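Local coordinates for response regulator CheY-like protein (Mesorhizobium loti, PDB 3SNK) that forms the N-terminal, CheY-like receiver domain of a longer pilus assembly protein that probably binds and hydrolyses ATP, at residues S21-F26 with I64-G69; P89-S94 with A110-H115. All blocks are in the same frame, centred on the assembly; numbering follows the deposited sequence.

In the fold
Both contacts reach one parallel five-stranded sheet, in the strand order 2-1-3-4-5 of a CheY-like receiver domain. Interaction 1 closes first along the chain. It brings the loop after strand 15-20 and the start of helix 24-36 against strand 62-68. Interaction 2 follows and pairs strand 90-94 with the edge strand 112-115. Their centres are about 11 Å apart. Strands 62-68 and 90-94 are neighbours, and Leu-65 N and Leu-67 N probably bond to Ile-91 O and Val-93 O. The contacts therefore run in sequence across the sheet. Asp-66, Ser-94 and Lys-116 lie where CheY-like receivers carry the acceptor aspartate, the Ser/Thr and the lysine, consistent with a receiver-type site.

Interaction 1: residues S21-F26 with I64-G69; sequences SSDPNF and ILDLGG
The Phe-26 ring carries the carboxylate of Asp-66 over one face, with Asp-66 CG 3.9 Å above the ring plane and displaced toward the rim. The ring and carboxylate planes are 44° apart, so this is an oblique cover and not a flat stack. At the ring edge, near its plane, sits Ile-64 CG2, 4.1 Å from Phe-26 CZ. Asp-66 CB packs closely too, 3.5 Å from Phe-26 CE2. The ring and the aspartate run antiparallel past one another. With CG anti to the backbone N (chi1 177°), Asp-66 reaches across to Ser-21. There Ser-21 OG donates a short bond of 2.5 Å to the anti lone pair of Asp-66 OD2. The same hydroxyl oxygen accepts from Asp-23 N at 3.1 Å, which makes an ST turn. Two bonds thus fix the Ser-21 hydroxyl, one to Asp-66 and one inside its own turn. Water 1 accepts from Ser-22 N and gives a weak bond to Asp-66 OD2. Asp-23 is the N-cap of helix 24-36. Its OD1 accepts from Phe-26 N at 3.1 Å, from above the carboxylate plane, and more weakly from Asn-25 N. Asp-23 OD2 and Asp-66 OD2 lie 4.4 Å apart. Lys-116 forms a salt bridge to each and so ties the two carboxylates together. Asp-66, toward the C-terminal end of the central strand, and Lys-116 sit as the acceptor aspartate and lysine do in CheY-like receivers, but serines probably stand where the usual acidic pair lies; whether Asp-66 is phosphorylated is not established.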
# COMPACT_ATOMS: atom_id res chain seq x y z
N SER A 21 -5.16 -4.12 -3.34
CA SER A 21 -5.57 -3.55 -4.63
C SER A 21 -6.76 -4.27 -5.22
O SER A 21 -6.87 -5.48 -5.07
CB SER A 21 -4.41 -3.66 -5.62
OG SER A 21 -4.72 -3.06 -6.87
N SER A 22 -7.63 -3.54 -5.94
CA SER A 22 -8.76 -4.16 -6.66
C SER A 22 -8.45 -4.18 -8.18
O SER A 22 -9.30 -4.56 -8.99
CB SER A 22 -10.07 -3.42 -6.36
OG SER A 22 -10.55 -3.69 -5.05
N ASP A 23 -7.20 -3.80 -8.56
CA ASP A 23 -6.74 -3.75 -9.95
C ASP A 23 -5.88 -5.00 -10.24
O ASP A 23 -4.75 -5.07 -9.76
CB ASP A 23 -5.97 -2.44 -10.22
CG ASP A 23 -5.25 -2.30 -11.56
OD1 ASP A 23 -5.12 -3.31 -12.27
OD2 ASP A 23 -4.73 -1.20 -11.84
N PRO A 24 -6.37 -5.95 -11.06
CA PRO A 24 -5.59 -7.18 -11.33
C PRO A 24 -4.26 -6.95 -12.02
O PRO A 24 -3.36 -7.76 -11.83
CB PRO A 24 -6.51 -8.01 -12.21
CG PRO A 24 -7.54 -7.08 -12.72
CD PRO A 24 -7.71 -6.03 -11.68
N ASN A 25 -4.13 -5.91 -12.87
CA ASN A 25 -2.90 -5.63 -13.60
C ASN A 25 -1.82 -5.15 -12.64
O ASN A 25 -0.68 -5.60 -12.72
CB ASN A 25 -3.13 -4.62 -14.73
CG ASN A 25 -4.14 -5.08 -15.76
OD1 ASN A 25 -3.92 -6.06 -16.47
ND2 ASN A 25 -5.27 -4.39 -15.83
N PHE A 26 -2.20 -4.25 -11.73
CA PHE A 26 -1.35 -3.67 -10.71
C PHE A 26 -0.85 -4.76 -9.74
O PHE A 26 0.32 -4.74 -9.38
CB PHE A 26 -2.14 -2.58 -9.96
CG PHE A 26 -1.40 -1.93 -8.81
CD1 PHE A 26 -0.54 -0.88 -9.03
CD2 PHE A 26 -1.61 -2.35 -7.51
CE1 PHE A 26 0.14 -0.28 -7.98
CE2 PHE A 26 -0.93 -1.76 -6.45
CZ PHE A 26 -0.06 -0.73 -6.70
N ILE A 64 1.40 -1.68 0.83
CA ILE A 64 1.19 -0.98 -0.44
C ILE A 64 -0.30 -0.92 -0.63
O ILE A 64 -0.98 -1.96 -0.70
CB ILE A 64 1.95 -1.55 -1.65
CG1 ILE A 64 3.46 -1.52 -1.38
CG2 ILE A 64 1.59 -0.75 -2.92
CD1 ILE A 64 4.30 -2.32 -2.34
N LEU A 65 -0.82 0.29 -0.64
CA LEU A 65 -2.26 0.44 -0.73
C LEU A 65 -2.64 1.13 -2.03
O LEU A 65 -2.27 2.28 -2.27
CB LEU A 65 -2.80 1.17 0.52
CG LEU A 65 -4.31 1.46 0.58
CD1 LEU A 65 -5.13 0.16 0.66
CD2 LEU A 65 -4.62 2.36 1.75
N ASP A 66 -3.32 0.38 -2.90
CA ASP A 66 -3.82 0.92 -4.16
C ASP A 66 -5.21 1.49 -3.91
O ASP A 66 -6.17 0.73 -3.77
CB ASP A 66 -3.86 -0.16 -5.26
CG ASP A 66 -4.44 0.28 -6.60
OD1 ASP A 66 -4.53 1.51 -6.84
OD2 ASP A 66 -4.73 -0.61 -7.45
N LEU A 67 -5.29 2.81 -3.84
CA LEU A 67 -6.53 3.55 -3.58
C LEU A 67 -7.37 3.73 -4.85
O LEU A 67 -8.58 3.96 -4.75
CB LEU A 67 -6.19 4.91 -2.97
CG LEU A 67 -5.58 4.85 -1.58
CD1 LEU A 67 -4.83 6.10 -1.28
CD2 LEU A 67 -6.67 4.61 -0.54
N GLY A 68 -6.73 3.65 -6.02
CA GLY A 68 -7.38 3.83 -7.32
C GLY A 68 -7.96 5.23 -7.43
O GLY A 68 -7.25 6.21 -7.16
N GLY A 69 -9.27 5.30 -7.70
CA GLY A 69 -10.02 6.55 -7.72
C GLY A 69 -10.21 7.20 -6.35
O GLY A 69 -10.73 8.31 -6.25
O HOH W 1 -7.56 -0.49 -7.06

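Interaction 2: residues P89-S94 with A110-H115; sequences PLIAVS and ASDWLH
Ile-91 and Leu-114 meet at the tight part of this contact, with Ile-91 CG2 3.6 Å from Leu-114 CD1. Leu-114 CB also lies 4.1 Å from Val-93 CG2. These three side chains share the sheet face packed toward helix 120-129 and Leu-118. On the other face Ala-92 CB is close to Ala-110 CB, at 4.0 Å.

The loose side lies at the exposed Ser-111, Trp-113 and His-115. Trp-113 lies over helix 99-107, with Ala-110 CB at its ring edge. At the start of strand 112-115, Asp-112 runs alongside Ile-91, pointing the same way. Ser-111 OG donates to Asp-112 OD2 from above the carboxylate plane and is also bonded to His-130. Water 2 donates to both Ser-94 OG and Leu-114 O.

Between the faces the strands run parallel, 25° apart. Ala-92 N bonds to Asp-112 O at 2.8 Å, Leu-114 N to Ala-92 O at 2.7 Å, and Ser-94 N to Leu-114 O at 3.0 Å. Ser-111 N opens the ladder by donating to Leu-90 O.

The two strands are the ends of a beta-alpha-beta crossover through helix 99-107. The chemistry implies a backbone ladder that fixes the register, with apolar packing around Leu-114 and a water at the Ser-94 end.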
# COMPACT_ATOMS: atom_id res chain seq x y z
N PRO A 89 5.72 1.45 7.28
CA PRO A 89 5.61 2.36 6.12
C PRO A 89 4.44 1.97 5.23
O PRO A 89 4.15 0.78 5.00
CB PRO A 89 6.94 2.17 5.38
CG PRO A 89 7.87 1.58 6.39
CD PRO A 89 7.03 0.75 7.30
N LEU A 90 3.77 3.00 4.71
CA LEU A 90 2.63 2.84 3.84
C LEU A 90 2.92 3.53 2.53
O LEU A 90 3.31 4.70 2.50
CB LEU A 90 1.37 3.41 4.53
CG LEU A 90 0.10 3.60 3.66
CD1 LEU A 90 -0.43 2.28 3.18
CD2 LEU A 90 -1.03 4.30 4.47
N ILE A 91 2.82 2.78 1.45
CA ILE A 91 3.04 3.35 0.11
C ILE A 91 1.68 3.47 -0.50
O ILE A 91 0.98 2.46 -0.63
CB ILE A 91 4.06 2.58 -0.75
CG1 ILE A 91 5.46 2.65 -0.10
CG2 ILE A 91 4.11 3.14 -2.19
CD1 ILE A 91 6.45 1.56 -0.57
N ALA A 92 1.27 4.71 -0.82
CA ALA A 92 -0.05 4.92 -1.41
C ALA A 92 0.07 5.09 -2.91
O ALA A 92 0.93 5.82 -3.39
CB ALA A 92 -0.73 6.12 -0.79
N VAL A 93 -0.79 4.38 -3.64
CA VAL A 93 -0.88 4.45 -5.09
C VAL A 93 -2.31 4.88 -5.39
O VAL A 93 -3.27 4.28 -4.90
CB VAL A 93 -0.48 3.14 -5.83
CG1 VAL A 93 -0.43 3.36 -7.35
CG2 VAL A 93 0.85 2.60 -5.32
N SER A 94 -2.44 5.94 -6.18
CA SER A 94 -3.76 6.40 -6.56
C SER A 94 -3.72 7.09 -7.89
O SER A 94 -2.64 7.46 -8.37
CB SER A 94 -4.31 7.36 -5.49
OG SER A 94 -3.72 8.64 -5.60
N ALA A 110 1.20 8.26 4.78
CA ALA A 110 1.90 7.43 3.82
C ALA A 110 3.27 8.03 3.58
O ALA A 110 3.42 9.25 3.62
CB ALA A 110 1.10 7.35 2.52
N SER A 111 4.30 7.18 3.39
CA SER A 111 5.66 7.70 3.15
C SER A 111 5.79 8.14 1.71
O SER A 111 6.48 9.12 1.43
CB SER A 111 6.70 6.63 3.47
OG SER A 111 6.66 5.57 2.53
N ASP A 112 5.09 7.43 0.79
CA ASP A 112 5.16 7.77 -0.61
C ASP A 112 3.76 7.83 -1.25
O ASP A 112 2.90 7.02 -0.93
CB ASP A 112 6.07 6.77 -1.37
CG ASP A 112 7.48 6.61 -0.79
OD1 ASP A 112 8.36 7.42 -1.13
OD2 ASP A 112 7.70 5.66 -0.00
N TRP A 113 3.56 8.79 -2.15
CA TRP A 113 2.34 8.96 -2.93
C TRP A 113 2.63 8.71 -4.42
O TRP A 113 3.06 9.62 -5.12
CB TRP A 113 1.76 10.36 -2.76
CG TRP A 113 1.20 10.74 -1.42
CD1 TRP A 113 1.19 10.01 -0.27
CD2 TRP A 113 0.64 12.01 -1.11
NE1 TRP A 113 0.64 10.75 0.75
CE2 TRP A 113 0.28 11.98 0.26
CE3 TRP A 113 0.36 13.17 -1.86
CZ2 TRP A 113 -0.36 13.06 0.89
CZ3 TRP A 113 -0.25 14.24 -1.23
CH2 TRP A 113 -0.59 14.19 0.13
N LEU A 114 2.40 7.50 -4.91
CA LEU A 114 2.70 7.17 -6.30
C LEU A 114 1.45 7.30 -7.15
O LEU A 114 0.35 7.00 -6.69
CB LEU A 114 3.31 5.76 -6.40
CG LEU A 114 4.54 5.49 -5.48
CD1 LEU A 114 4.97 4.03 -5.54
CD2 LEU A 114 5.73 6.40 -5.81
N HIS A 115 1.62 7.83 -8.37
CA HIS A 115 0.54 8.10 -9.32
C HIS A 115 0.56 7.05 -10.43
O HIS A 115 1.62 6.79 -11.00
CB HIS A 115 0.69 9.54 -9.86
CG HIS A 115 -0.42 10.01 -10.75
ND1 HIS A 115 -1.68 10.32 -10.24
CD2 HIS A 115 -0.42 10.27 -12.08
CE1 HIS A 115 -2.40 10.72 -11.28
NE2 HIS A 115 -1.69 10.70 -12.41
O HOH W 2 -0.97 8.48 -4.46